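Local coordinates for protein neutral ceramidase (Pseudomonas aeruginosa, PDB 2ZWS) that hydrolyses the N-acyl linkage of ceramides to sphingosine and free fatty acid, using a bound zinc ion, and can also run the reaction toward ceramide synthesis, at residues 558-563 against 582-587. Numbering follows the deposited sequence.
With MG (magnesium ion), chain C.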
loop_
_atom_site.group_PDB
_atom_site.type_symbol
_atom_site.label_atom_id
_atom_site.label_comp_id
_atom_site.label_asym_id
_atom_site.label_seq_id
_atom_site.Cartn_x
_atom_site.Cartn_y
_atom_site.Cartn_z
ATOM N N THR A 558 -3.836 -19.826 5.329
ATOM C CA THR A 558 -5.167 -19.423 4.927
ATOM C C THR A 558 -6.225 -19.767 5.962
ATOM O O THR A 558 -6.094 -20.708 6.735
ATOM C CB THR A 558 -5.545 -20.079 3.550
ATOM O OG1 THR A 558 -6.814 -19.596 3.088
ATOM C CG2 THR A 558 -5.518 -21.624 3.635
ATOM N N PHE A 559 -7.286 -18.984 5.983
ATOM C CA PHE A 559 -8.456 -19.316 6.802
ATOM C C PHE A 559 -9.407 -20.266 6.107
ATOM O O PHE A 559 -10.367 -20.754 6.731
ATOM C CB PHE A 559 -9.208 -18.034 7.197
ATOM C CG PHE A 559 -8.473 -17.201 8.214
ATOM C CD1 PHE A 559 -8.501 -17.558 9.570
ATOM C CD2 PHE A 559 -7.708 -16.095 7.829
ATOM C CE1 PHE A 559 -7.824 -16.816 10.520
ATOM C CE2 PHE A 559 -7.022 -15.338 8.781
ATOM C CZ PHE A 559 -7.060 -15.713 10.138
ATOM N N LEU A 560 -9.176 -20.520 4.822
ATOM C CA LEU A 560 -10.117 -21.311 4.046
ATOM C C LEU A 560 -9.446 -21.931 2.835
ATOM O O LEU A 560 -8.500 -21.395 2.266
ATOM C CB LEU A 560 -11.310 -20.467 3.586
ATOM C CG LEU A 560 -11.083 -19.454 2.451
ATOM C CD1 LEU A 560 -11.368 -20.056 1.055
ATOM C CD2 LEU A 560 -11.862 -18.158 2.696
ATOM N N GLU A 561 -9.998 -23.055 2.423
ATOM C CA GLU A 561 -9.588 -23.726 1.198
ATOM C C GLU A 561 -10.854 -24.214 0.516
ATOM O O GLU A 561 -11.747 -24.738 1.189
ATOM C CB GLU A 561 -8.670 -24.908 1.527
ATOM C CG GLU A 561 -7.229 -24.499 1.848
ATOM C CD GLU A 561 -6.347 -25.649 2.353
ATOM O OE1 GLU A 561 -6.868 -26.761 2.629
ATOM O OE2 GLU A 561 -5.124 -25.412 2.492
ATOM N N VAL A 562 -10.940 -24.026 -0.802
ATOM C CA VAL A 562 -11.919 -24.713 -1.649
ATOM C C VAL A 562 -11.180 -25.889 -2.243
ATOM O O VAL A 562 -10.157 -25.694 -2.917
ATOM C CB VAL A 562 -12.476 -23.834 -2.774
ATOM C CG1 VAL A 562 -13.551 -24.582 -3.523
ATOM C CG2 VAL A 562 -13.079 -22.562 -2.200
ATOM N N VAL A 563 -11.708 -27.087 -1.984
ATOM C CA VAL A 563 -11.021 -28.327 -2.324
ATOM C C VAL A 563 -11.804 -29.119 -3.365
ATOM O O VAL A 563 -12.992 -29.401 -3.168
ATOM C CB VAL A 563 -10.763 -29.191 -1.065
ATOM C CG1 VAL A 563 -9.982 -30.467 -1.435
ATOM C CG2 VAL A 563 -9.993 -28.422 -0.002
ATOM N N TRP A 582 -9.799 -13.661 -5.324
ATOM C CA TRP A 582 -10.928 -12.754 -5.536
ATOM C C TRP A 582 -12.288 -13.438 -5.333
ATOM O O TRP A 582 -13.205 -12.806 -4.807
ATOM C CB TRP A 582 -10.867 -12.186 -6.965
ATOM C CG TRP A 582 -11.980 -11.274 -7.279
ATOM C CD1 TRP A 582 -13.122 -11.590 -7.962
ATOM C CD2 TRP A 582 -12.077 -9.888 -6.933
ATOM N NE1 TRP A 582 -13.927 -10.480 -8.051
ATOM C CE2 TRP A 582 -13.311 -9.425 -7.442
ATOM C CE3 TRP A 582 -11.240 -8.990 -6.252
ATOM C CZ2 TRP A 582 -13.749 -8.117 -7.267
ATOM C CZ3 TRP A 582 -11.680 -7.651 -6.091
ATOM C CH2 TRP A 582 -12.925 -7.244 -6.597
ATOM N N ASP A 583 -12.396 -14.710 -5.745
ATOM C CA ASP A 583 -13.684 -15.421 -5.754
ATOM C C ASP A 583 -14.122 -15.876 -4.363
ATOM O O ASP A 583 -15.242 -16.360 -4.208
ATOM C CB ASP A 583 -13.666 -16.638 -6.669
ATOM C CG ASP A 583 -13.517 -16.275 -8.113
ATOM O OD1 ASP A 583 -13.968 -15.181 -8.511
ATOM O OD2 ASP A 583 -12.944 -17.106 -8.850
ATOM N N THR A 584 -13.245 -15.748 -3.362
ATOM C CA THR A 584 -13.579 -16.193 -1.985
ATOM C C THR A 584 -13.646 -15.021 -1.008
ATOM O O THR A 584 -12.974 -14.001 -1.201
ATOM C CB THR A 584 -12.576 -17.236 -1.422
ATOM O OG1 THR A 584 -11.279 -16.627 -1.313
ATOM C CG2 THR A 584 -12.488 -18.420 -2.331
ATOM N N GLN A 585 -14.486 -15.174 0.026
ATOM C CA GLN A 585 -14.492 -14.245 1.146
ATOM C C GLN A 585 -14.520 -15.011 2.446
ATOM O O GLN A 585 -15.096 -16.090 2.520
ATOM C CB GLN A 585 -15.697 -13.307 1.060
ATOM C CG GLN A 585 -15.695 -12.469 -0.241
ATOM C CD GLN A 585 -16.830 -11.434 -0.361
ATOM O OE1 GLN A 585 -16.933 -10.751 -1.380
ATOM N NE2 GLN A 585 -17.668 -11.325 0.634
ATOM N N TYR A 586 -13.893 -14.414 3.459
ATOM C CA TYR A 586 -13.873 -14.906 4.835
ATOM C C TYR A 586 -14.389 -13.789 5.717
ATOM O O TYR A 586 -13.875 -12.672 5.660
ATOM C CB TYR A 586 -12.438 -15.282 5.249
ATOM C CG TYR A 586 -12.209 -15.323 6.752
ATOM C CD1 TYR A 586 -12.652 -16.414 7.518
ATOM C CD2 TYR A 586 -11.544 -14.269 7.414
ATOM C CE1 TYR A 586 -12.434 -16.463 8.893
ATOM C CE2 TYR A 586 -11.352 -14.294 8.812
ATOM C CZ TYR A 586 -11.781 -15.410 9.534
ATOM O OH TYR A 586 -11.580 -15.413 10.902
ATOM N N ARG A 587 -15.456 -14.074 6.459
ATOM C CA ARG A 587 -16.033 -13.082 7.373
ATOM C C ARG A 587 -16.103 -13.664 8.768
ATOM O O ARG A 587 -16.537 -14.798 8.942
ATOM C CB ARG A 587 -17.439 -12.658 6.939
ATOM C CG ARG A 587 -17.945 -11.437 7.727
ATOM C CD ARG A 587 -19.315 -10.898 7.295
ATOM N NE ARG A 587 -19.330 -10.509 5.885
ATOM C CZ ARG A 587 -18.944 -9.328 5.395
ATOM N NH1 ARG A 587 -18.509 -8.345 6.188
ATOM N NH2 ARG A 587 -18.999 -9.134 4.086
HETATM MG MG MG C . -10.697 -14.238 -0.953
HETATM O O HOH W 1 -11.025 -14.620 1.533
#
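F559 and Y586 lie flat against each other in an offset stack, ring centroids 4.5 Å apart and planes 9° from parallel. The displacement carries F559 CB over the face of the tyrosine ring as a CH-pi contact, 4.0 Å from its centroid, while Y586 CZ lies over one face of the phenyl ring, offset toward its rim, with OH just beyond. Y586 CG stands opposite its backbone N, which swings the ring across toward F559. L560 spreads its two methyls along the other strand: CD2 packs on Y586 CB at 3.9 Å and on the backbone O of Q585, and CD1 rests on T584 CG2, also at 3.9 Å. V562 CG2 adds a looser touch on that same methyl.

T584 turns its methyl to the apolar core and its oxygens to the magnesium ion. With chi1 at 64°, OG1 sits between the backbone N and the carbonyl carbon, close enough to T584 O for both to chelate the metal, O at 2.3 Å and OG1 at 2.5 Å. A water and the backbone O atoms of D581 and H37 also bind the ion, and OG1 is hydrogen-bonded to T578 O. D579, another residue of the magnesium site, accepts a hydrogen bond from F559 N through OD2, tying the stack to the site.

No hydrogen bond joins 558-563 to 582-587; the strand axes of 560-563 and 584-587 come within 8.8 Å, their directions 143° apart, as facing layers of the C-terminal beta-sandwich. Strand 560-566 lies between 611-622 and 574-578 in one sheet, strand 584-591 between 32-36 and 595-603 in the other.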